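Local coordinates for protein sorbitol dehydrogenase (PDB 5ITG) that probably oxidises D-sorbitol to L-sorbose with a nicotinamide cofactor of the NADP type, as a member of the mannitol dehydrogenase family, at residues 53-58 against 123-128; 401-406 against 464-469; 405-410 against 472-477. All coordinates share one frame; numbering follows the deposited sequence.

Sorbitol dehydrogenase illustrates how distant segments of one chain are brought together in its Rossmann and C-terminal domains. From the N terminus, contact 1 comes first: 53-58 meets 123-128 and closes a loop of mixed helix and strand within the Rossmann domain. The chain then passes to the helical C-terminal domain, on the other side of the molecular centre. Here contacts 2 and 3 both join helix 400-412 to helix 461-477. Segment 405-410 overlaps 401-406 and extends beyond it, while 472-477 comes after 464-469, so the two loops cross; Gly405 and Ile406 belong to both. Their centres lie about 8 Å apart, whereas contact 1 is about 50 Å from contact 2, centre to centre.

Contact 1 of 3, residues 53-58 against 123-128; sequences PDWAIV and IRIVSM
Trp55 and Arg124 meet where the chain runs into two strands of one sheet, and the backbones stay well apart, the nearest alpha carbons being Trp55 CA and Ile123 CA at 8.2 Å. Side chains fill the interval. The indole and the guanidinium lie nearly parallel, their planes 19° apart, with Trp55 CZ2 over one face of the guanidinium and offset toward its rim. Arg124 NH2 comes to 3.1 Å from Trp55 CZ2, while Arg124 CZ and Arg124 NE lie near Trp55 CZ2 and Trp55 CH2. A bend at chi3 (-87°) turns the otherwise extended arginine so that its flat end reaches the benzene part of the indole. Farther along, Ile125 CD1 touches Trp55 CZ3 at 3.9 Å, an apolar contact between side chains that cross at about a right angle. A water links the segments at the polar end: it accepts a hydrogen bond from Arg124 NH2 (2.7 Å) and donates one to Asp54 O (3.1 Å). Strand 26-31 pairs in parallel with both 56-61 and 125-128 and so lies between them. Bridging the ends of next-but-one strands over that middle strand, the contact belongs to the parallel part of the Rossmann-fold sheet.

Contact 2 of 3, residues 401-406 against 464-469; sequences RIAFGI and DQKVIV
A small side chain, Ala403, sits against Val467 where two helices of the C-terminal domain of the mannitol dehydrogenase family pack against each other. This is a helix-helix crossing: the short axes of 401-406 and 464-469 approach to 8.4 Å and cross at -58°. A small residue at the crossing permits close backbones, and Ala403 CA lies 4.9 Å from Val467 CA.

The tight part is apolar. Ala403 CB comes 3.8 Å from Val467 CG2, a methyl that also faces the next turn of the first helix, where it meets Ile406 CG2 at 3.9 Å. Both Val467 methyls reach that Ile406 branch, and the two side chains cross at about a right angle. In Val467 it is CG1 that stands opposite the backbone N (chi1 169°), which leaves CG2 beside the N and turned to the alanine. Leu463 and Leu470, one turn before and one turn after along helix 461-477, also touch Ala403, so Ala403 lies against a row of aliphatic side chains, Leu463, Val467 and Leu470. Phe452, from a loop, also touches Ile406. Lys466 adds its CB and CG to this tight packing, both lying against Ala403.

The loose side begins at Lys466 CD, for a bend at chi2 (70°) leads the remainder of the lysine away from the opposing helix. The outward surface of helix 461-477 is quite different: Gln465 and Val469 are exposed, in contrast to the buried Ala403, Ile406 and Val467.

No hydrogen bond joins the two segments; the contact between them is made chiefly by carbon atoms of the side chains. The shortest approach is Ala403 CB to Lys466 CG, 3.3 Å, tighter than an ordinary van der Waals separation.

Contact 3 of 3, residues 405-410 against 472-477; sequences GIASYL and KIIREK
The helix pair 400-412 and 461-477 of the C-terminal domain continues here toward the end of the second helix, with Ile474 reaching across to Ala407 and Ser408. The separation is wider than at 401-406 and 464-469: the nearest alpha carbons, Ser408 CA and Ile474 CA, are 7.7 Å apart, so a longer side chain must cover the distance. Ile474 spans it, and touches the other segment through CD1. Its CG1 branch stands opposite the carbonyl carbon (chi1 -70°) and then runs straight out (chi2 179°), carrying the terminal methyl CD1 to the surface of the first helix. There Ile474 CD1 lies 3.9 Å from Ala407 O and 4.1 Å from Ala407 CB, with Ser408 OG at 4.0 Å. Leu470 and Arg471, one turn earlier in the second helix, also touch Ala407, and Ala482 packs on Ile474 from a loop near the C terminus.

The hydroxyl of Ser408 does not depend on the isoleucine for a polar partner: it hydrogen-bonds to Phe404 O, one turn back in its own helix. Near the Ile474 contact, Arg475 forms a salt bridge through NH2 with Glu411, a charged link between the same two helices. Ile474 CD1, a methyl, can offer only van der Waals contact to Ala407 O, Ala407 CB and Ser408 OG, so the contact adds no polar bond between the segments, and the serine hydroxyl is satisfied by Phe404 O.

Contact 1 of 3, residues 53-58 against 123-128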
loop_
_atom_site.group_PDB
_atom_site.type_symbol
_atom_site.label_atom_id
_atom_site.label_comp_id
_atom_site.label_asym_id
_atom_site.label_seq_id
_atom_site.Cartn_x
_atom_site.Cartn_y
_atom_site.Cartn_z
ATOM N N PRO A 53 -2.242 -0.390 27.246
ATOM C CA PRO A 53 -1.165 -1.380 27.193
ATOM C C PRO A 53 -1.546 -2.807 26.807
ATOM O O PRO A 53 -0.672 -3.655 26.661
ATOM C CB PRO A 53 -0.577 -1.308 28.598
ATOM C CG PRO A 53 -1.789 -1.045 29.433
ATOM C CD PRO A 53 -2.504 0.023 28.638
ATOM N N ASP A 54 -2.834 -3.080 26.635
ATOM C CA ASP A 54 -3.250 -4.436 26.284
ATOM C C ASP A 54 -3.351 -4.690 24.788
ATOM O O ASP A 54 -4.098 -5.562 24.345
ATOM C CB ASP A 54 -4.581 -4.772 26.961
ATOM C CG ASP A 54 -4.443 -4.936 28.465
ATOM O OD1 ASP A 54 -3.588 -5.736 28.898
ATOM O OD2 ASP A 54 -5.187 -4.269 29.213
ATOM N N TRP A 55 -2.577 -3.945 24.008
ATOM C CA TRP A 55 -2.615 -4.112 22.565
ATOM C C TRP A 55 -1.275 -4.455 21.938
ATOM O O TRP A 55 -0.996 -4.062 20.800
ATOM C CB TRP A 55 -3.197 -2.857 21.919
ATOM C CG TRP A 55 -4.634 -2.639 22.299
ATOM C CD1 TRP A 55 -5.122 -1.726 23.191
ATOM C CD2 TRP A 55 -5.766 -3.357 21.800
ATOM N NE1 TRP A 55 -6.490 -1.828 23.274
ATOM C CE2 TRP A 55 -6.911 -2.823 22.430
ATOM C CE3 TRP A 55 -5.924 -4.401 20.878
ATOM C CZ2 TRP A 55 -8.202 -3.297 22.167
ATOM C CZ3 TRP A 55 -7.206 -4.870 20.614
ATOM C CH2 TRP A 55 -8.329 -4.318 21.257
ATOM N N ALA A 56 -0.445 -5.187 22.675
ATOM C CA ALA A 56 0.852 -5.601 22.155
ATOM C C ALA A 56 0.561 -6.492 20.964
ATOM O O ALA A 56 -0.545 -7.017 20.838
ATOM C CB ALA A 56 1.634 -6.376 23.211
ATOM N N ILE A 57 1.550 -6.679 20.099
ATOM C CA ILE A 57 1.353 -7.500 18.908
ATOM C C ILE A 57 2.179 -8.783 18.910
ATOM O O ILE A 57 3.362 -8.763 19.216
ATOM C CB ILE A 57 1.723 -6.711 17.622
ATOM C CG1 ILE A 57 0.897 -5.423 17.528
ATOM C CG2 ILE A 57 1.466 -7.567 16.398
ATOM C CD1 ILE A 57 1.383 -4.473 16.426
ATOM N N VAL A 58 1.540 -9.895 18.562
ATOM C CA VAL A 58 2.226 -11.178 18.464
ATOM C C VAL A 58 2.334 -11.437 16.964
ATOM O O VAL A 58 1.320 -11.616 16.296
ATOM C CB VAL A 58 1.409 -12.328 19.097
ATOM C CG1 VAL A 58 2.147 -13.642 18.910
ATOM C CG2 VAL A 58 1.171 -12.056 20.574
ATOM N N ILE A 123 -6.852 -11.495 22.767
ATOM C CA ILE A 123 -6.580 -11.228 21.356
ATOM C C ILE A 123 -7.921 -10.870 20.724
ATOM O O ILE A 123 -8.781 -11.730 20.534
ATOM C CB ILE A 123 -5.974 -12.462 20.666
ATOM C CG1 ILE A 123 -4.550 -12.682 21.182
ATOM C CG2 ILE A 123 -6.000 -12.293 19.157
ATOM C CD1 ILE A 123 -3.649 -11.457 21.058
ATOM N N ARG A 124 -8.096 -9.590 20.419
ATOM C CA ARG A 124 -9.350 -9.103 19.855
ATOM C C ARG A 124 -9.264 -8.671 18.392
ATOM O O ARG A 124 -10.278 -8.373 17.753
ATOM C CB ARG A 124 -9.858 -7.961 20.728
ATOM C CG ARG A 124 -10.147 -8.402 22.158
ATOM C CD ARG A 124 -10.558 -7.238 23.042
ATOM N NE ARG A 124 -9.420 -6.553 23.642
ATOM C CZ ARG A 124 -9.506 -5.394 24.291
ATOM N NH1 ARG A 124 -10.680 -4.786 24.417
ATOM N NH2 ARG A 124 -8.420 -4.848 24.819
ATOM N N ILE A 125 -8.047 -8.639 17.862
ATOM C CA ILE A 125 -7.831 -8.272 16.471
ATOM C C ILE A 125 -6.776 -9.164 15.842
ATOM O O ILE A 125 -5.741 -9.438 16.441
ATOM C CB ILE A 125 -7.336 -6.816 16.321
ATOM C CG1 ILE A 125 -8.442 -5.836 16.731
ATOM C CG2 ILE A 125 -6.918 -6.559 14.867
ATOM C CD1 ILE A 125 -7.966 -4.394 16.800
ATOM N N VAL A 126 -7.052 -9.612 14.629
ATOM C CA VAL A 126 -6.111 -10.424 13.878
ATOM C C VAL A 126 -5.822 -9.637 12.599
ATOM O O VAL A 126 -6.674 -9.540 11.719
ATOM C CB VAL A 126 -6.711 -11.803 13.521
ATOM C CG1 VAL A 126 -5.739 -12.577 12.646
ATOM C CG2 VAL A 126 -7.010 -12.581 14.797
ATOM N N SER A 127 -4.634 -9.053 12.505
ATOM C CA SER A 127 -4.281 -8.264 11.328
ATOM C C SER A 127 -3.364 -9.034 10.394
ATOM O O SER A 127 -2.873 -10.108 10.745
ATOM C CB SER A 127 -3.635 -6.935 11.751
ATOM O OG SER A 127 -2.482 -7.128 12.552
HETATM N N MSE A 128 -3.141 -8.498 9.197
HETATM C CA MSE A 128 -2.290 -9.183 8.236
HETATM C C MSE A 128 -1.817 -8.320 7.065
HETATM O O MSE A 128 -2.490 -7.378 6.650
HETATM C CB MSE A 128 -3.044 -10.395 7.679
HETATM C CG MSE A 128 -4.302 -10.001 6.914
HETATM SE SE MSE A 128 -5.585 -11.433 6.691
HETATM C CE MSE A 128 -5.964 -11.729 8.573
HETATM O O HOH W 1 -6.835 -7.047 24.677
#

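Contact 2 of 3, residues 401-406 against 464-469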
loop_
_atom_site.group_PDB
_atom_site.type_symbol
_atom_site.label_atom_id
_atom_site.label_comp_id
_atom_site.label_asym_id
_atom_site.label_seq_id
_atom_site.Cartn_x
_atom_site.Cartn_y
_atom_site.Cartn_z
ATOM N N ARG A 401 -5.224 20.273 -19.972
ATOM C CA ARG A 401 -4.263 19.506 -19.177
ATOM C C ARG A 401 -4.528 18.008 -19.223
ATOM O O ARG A 401 -3.597 17.202 -19.170
ATOM C CB ARG A 401 -4.268 19.992 -17.726
ATOM C CG ARG A 401 -3.753 21.423 -17.554
ATOM C CD ARG A 401 -4.182 21.989 -16.209
ATOM N NE ARG A 401 -5.639 22.010 -16.094
ATOM C CZ ARG A 401 -6.425 22.945 -16.621
ATOM N NH1 ARG A 401 -5.899 23.957 -17.299
ATOM N NH2 ARG A 401 -7.742 22.858 -16.493
ATOM N N ILE A 402 -5.799 17.637 -19.315
ATOM C CA ILE A 402 -6.174 16.236 -19.393
ATOM C C ILE A 402 -5.624 15.667 -20.704
ATOM O O ILE A 402 -5.076 14.554 -20.738
ATOM C CB ILE A 402 -7.719 16.087 -19.321
ATOM C CG1 ILE A 402 -8.177 16.353 -17.880
ATOM C CG2 ILE A 402 -8.156 14.686 -19.776
ATOM C CD1 ILE A 402 -9.670 16.509 -17.715
ATOM N N ALA A 403 -5.746 16.445 -21.774
ATOM C CA ALA A 403 -5.253 16.009 -23.080
ATOM C C ALA A 403 -3.732 15.928 -23.081
ATOM O O ALA A 403 -3.146 15.067 -23.741
ATOM C CB ALA A 403 -5.733 16.961 -24.166
ATOM N N PHE A 404 -3.094 16.829 -22.340
ATOM C CA PHE A 404 -1.639 16.842 -22.246
ATOM C C PHE A 404 -1.145 15.553 -21.587
ATOM O O PHE A 404 -0.144 14.966 -22.007
ATOM C CB PHE A 404 -1.158 18.046 -21.427
ATOM C CG PHE A 404 0.314 18.013 -21.127
ATOM C CD1 PHE A 404 1.246 18.308 -22.118
ATOM C CD2 PHE A 404 0.771 17.597 -19.879
ATOM C CE1 PHE A 404 2.615 18.182 -21.875
ATOM C CE2 PHE A 404 2.135 17.466 -19.624
ATOM C CZ PHE A 404 3.060 17.758 -20.628
ATOM N N GLY A 405 -1.839 15.115 -20.542
ATOM C CA GLY A 405 -1.426 13.892 -19.876
ATOM C C GLY A 405 -1.492 12.716 -20.832
ATOM O O GLY A 405 -0.582 11.878 -20.886
ATOM N N ILE A 406 -2.576 12.655 -21.597
ATOM C CA ILE A 406 -2.783 11.570 -22.550
ATOM C C ILE A 406 -1.751 11.616 -23.673
ATOM O O ILE A 406 -1.156 10.591 -24.030
ATOM C CB ILE A 406 -4.214 11.632 -23.138
ATOM C CG1 ILE A 406 -5.229 11.321 -22.036
ATOM C CG2 ILE A 406 -4.370 10.628 -24.276
ATOM C CD1 ILE A 406 -6.668 11.686 -22.413
ATOM N N ASP A 464 -9.986 14.011 -28.094
ATOM C CA ASP A 464 -9.069 13.349 -29.013
ATOM C C ASP A 464 -8.369 14.316 -29.966
ATOM O O ASP A 464 -7.175 14.172 -30.239
ATOM C CB ASP A 464 -9.797 12.241 -29.787
ATOM C CG ASP A 464 -10.320 11.134 -28.869
ATOM O OD1 ASP A 464 -9.721 10.908 -27.791
ATOM O OD2 ASP A 464 -11.323 10.480 -29.225
ATOM N N GLN A 465 -9.101 15.307 -30.462
ATOM C CA GLN A 465 -8.518 16.289 -31.365
ATOM C C GLN A 465 -7.420 17.079 -30.656
ATOM O O GLN A 465 -6.350 17.313 -31.218
ATOM C CB GLN A 465 -9.601 17.238 -31.891
ATOM C CG GLN A 465 -10.411 16.661 -33.051
ATOM C CD GLN A 465 -11.729 17.384 -33.269
ATOM O OE1 GLN A 465 -11.777 18.615 -33.332
ATOM N NE2 GLN A 465 -12.810 16.617 -33.391
ATOM N N LYS A 466 -7.692 17.489 -29.420
ATOM C CA LYS A 466 -6.721 18.240 -28.636
ATOM C C LYS A 466 -5.489 17.382 -28.385
ATOM O O LYS A 466 -4.359 17.867 -28.446
ATOM C CB LYS A 466 -7.333 18.670 -27.299
ATOM C CG LYS A 466 -6.377 19.389 -26.365
ATOM C CD LYS A 466 -6.022 20.782 -26.865
ATOM C CE LYS A 466 -5.195 21.532 -25.827
ATOM N NZ LYS A 466 -4.896 22.931 -26.249
ATOM N N VAL A 467 -5.711 16.102 -28.102
ATOM C CA VAL A 467 -4.609 15.178 -27.854
ATOM C C VAL A 467 -3.696 15.121 -29.071
ATOM O O VAL A 467 -2.474 15.159 -28.946
ATOM C CB VAL A 467 -5.129 13.748 -27.544
ATOM C CG1 VAL A 467 -3.967 12.754 -27.547
ATOM C CG2 VAL A 467 -5.818 13.725 -26.168
ATOM N N ILE A 468 -4.304 15.023 -30.247
ATOM C CA ILE A 468 -3.563 14.957 -31.503
ATOM C C ILE A 468 -2.722 16.222 -31.672
ATOM O O ILE A 468 -1.534 16.150 -31.988
ATOM C CB ILE A 468 -4.545 14.796 -32.697
ATOM C CG1 ILE A 468 -5.184 13.402 -32.642
ATOM C CG2 ILE A 468 -3.820 15.035 -34.019
ATOM C CD1 ILE A 468 -6.232 13.157 -33.699
ATOM N N VAL A 469 -3.343 17.376 -31.448
ATOM C CA VAL A 469 -2.657 18.660 -31.550
ATOM C C VAL A 469 -1.432 18.715 -30.634
ATOM O O VAL A 469 -0.361 19.180 -31.044
ATOM C CB VAL A 469 -3.621 19.828 -31.197
ATOM C CG1 VAL A 469 -2.836 21.116 -30.934
ATOM C CG2 VAL A 469 -4.598 20.049 -32.345
#

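Contact 3 of 3, residues 405-410 against 472-477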
loop_
_atom_site.group_PDB
_atom_site.type_symbol
_atom_site.label_atom_id
_atom_site.label_comp_id
_atom_site.label_asym_id
_atom_site.label_seq_id
_atom_site.Cartn_x
_atom_site.Cartn_y
_atom_site.Cartn_z
ATOM N N GLY A 405 -1.839 15.115 -20.542
ATOM C CA GLY A 405 -1.426 13.892 -19.876
ATOM C C GLY A 405 -1.492 12.716 -20.832
ATOM O O GLY A 405 -0.582 11.878 -20.886
ATOM N N ILE A 406 -2.576 12.655 -21.597
ATOM C CA ILE A 406 -2.783 11.570 -22.550
ATOM C C ILE A 406 -1.751 11.616 -23.673
ATOM O O ILE A 406 -1.156 10.591 -24.030
ATOM C CB ILE A 406 -4.214 11.632 -23.138
ATOM C CG1 ILE A 406 -5.229 11.321 -22.036
ATOM C CG2 ILE A 406 -4.370 10.628 -24.276
ATOM C CD1 ILE A 406 -6.668 11.686 -22.413
ATOM N N ALA A 407 -1.524 12.809 -24.210
ATOM C CA ALA A 407 -0.557 12.988 -25.290
ATOM C C ALA A 407 0.852 12.622 -24.834
ATOM O O ALA A 407 1.639 12.074 -25.611
ATOM C CB ALA A 407 -0.589 14.432 -25.790
ATOM N N SER A 408 1.163 12.932 -23.577
ATOM C CA SER A 408 2.470 12.634 -22.999
ATOM C C SER A 408 2.647 11.130 -22.855
ATOM O O SER A 408 3.713 10.585 -23.153
ATOM C CB SER A 408 2.614 13.302 -21.625
ATOM O OG SER A 408 2.792 14.699 -21.761
ATOM N N TYR A 409 1.600 10.463 -22.385
ATOM C CA TYR A 409 1.624 9.019 -22.234
ATOM C C TYR A 409 1.877 8.377 -23.605
ATOM O O TYR A 409 2.752 7.517 -23.747
ATOM C CB TYR A 409 0.288 8.522 -21.663
ATOM C CG TYR A 409 0.147 7.012 -21.663
ATOM C CD1 TYR A 409 0.964 6.213 -20.865
ATOM C CD2 TYR A 409 -0.788 6.384 -22.483
ATOM C CE1 TYR A 409 0.855 4.813 -20.888
ATOM C CE2 TYR A 409 -0.907 4.992 -22.512
ATOM C CZ TYR A 409 -0.083 4.214 -21.716
ATOM O OH TYR A 409 -0.191 2.837 -21.756
ATOM N N LEU A 410 1.116 8.804 -24.608
ATOM C CA LEU A 410 1.255 8.255 -25.955
ATOM C C LEU A 410 2.633 8.500 -26.566
ATOM O O LEU A 410 3.184 7.626 -27.236
ATOM C CB LEU A 410 0.162 8.815 -26.872
ATOM C CG LEU A 410 -1.230 8.306 -26.484
ATOM C CD1 LEU A 410 -2.290 8.884 -27.412
ATOM C CD2 LEU A 410 -1.229 6.778 -26.534
ATOM N N LYS A 472 1.501 16.366 -31.606
ATOM C CA LYS A 472 2.236 16.990 -32.700
ATOM C C LYS A 472 3.251 17.992 -32.168
ATOM O O LYS A 472 4.403 18.011 -32.604
ATOM C CB LYS A 472 1.261 17.670 -33.664
ATOM C CG LYS A 472 0.578 16.699 -34.622
ATOM C CD LYS A 472 -0.561 17.373 -35.373
ATOM C CE LYS A 472 -0.922 16.627 -36.652
ATOM N NZ LYS A 472 -1.324 15.211 -36.424
ATOM N N ILE A 473 2.829 18.813 -31.215
ATOM C CA ILE A 473 3.716 19.804 -30.621
ATOM C C ILE A 473 4.846 19.116 -29.855
ATOM O O ILE A 473 6.008 19.499 -29.973
ATOM C CB ILE A 473 2.943 20.727 -29.664
ATOM C CG1 ILE A 473 1.929 21.553 -30.460
ATOM C CG2 ILE A 473 3.920 21.623 -28.897
ATOM C CD1 ILE A 473 1.024 22.416 -29.609
ATOM N N ILE A 474 4.496 18.093 -29.078
ATOM C CA ILE A 474 5.480 17.349 -28.300
ATOM C C ILE A 474 6.557 16.732 -29.180
ATOM O O ILE A 474 7.736 16.752 -28.838
ATOM C CB ILE A 474 4.834 16.188 -27.502
ATOM C CG1 ILE A 474 3.963 16.737 -26.371
ATOM C CG2 ILE A 474 5.922 15.277 -26.948
ATOM C CD1 ILE A 474 3.272 15.664 -25.563
ATOM N N ARG A 475 6.155 16.163 -30.309
ATOM C CA ARG A 475 7.136 15.527 -31.172
ATOM C C ARG A 475 8.049 16.517 -31.888
ATOM O O ARG A 475 9.227 16.238 -32.092
ATOM C CB ARG A 475 6.457 14.626 -32.203
ATOM C CG ARG A 475 7.446 13.695 -32.894
ATOM C CD ARG A 475 6.748 12.612 -33.654
ATOM N NE ARG A 475 5.846 11.845 -32.804
ATOM C CZ ARG A 475 5.101 10.842 -33.251
ATOM N NH1 ARG A 475 5.169 10.493 -34.529
ATOM N NH2 ARG A 475 4.273 10.208 -32.438
ATOM N N GLU A 476 7.513 17.672 -32.255
ATOM C CA GLU A 476 8.308 18.663 -32.960
ATOM C C GLU A 476 9.090 19.616 -32.059
ATOM O O GLU A 476 10.279 19.837 -32.285
ATOM C CB GLU A 476 7.414 19.468 -33.909
ATOM C CG GLU A 476 8.124 20.589 -34.640
ATOM C CD GLU A 476 7.285 21.182 -35.755
ATOM O OE1 GLU A 476 6.971 20.444 -36.716
ATOM O OE2 GLU A 476 6.937 22.379 -35.672
ATOM N N LYS A 477 8.439 20.156 -31.031
ATOM C CA LYS A 477 9.084 21.120 -30.135
ATOM C C LYS A 477 9.459 20.608 -28.737
ATOM O O LYS A 477 10.029 21.357 -27.941
ATOM C CB LYS A 477 8.184 22.353 -29.976
ATOM C CG LYS A 477 7.401 22.745 -31.226
ATOM C CD LYS A 477 8.273 23.378 -32.290
ATOM C CE LYS A 477 8.758 24.754 -31.869
ATOM N NZ LYS A 477 9.569 25.403 -32.941
#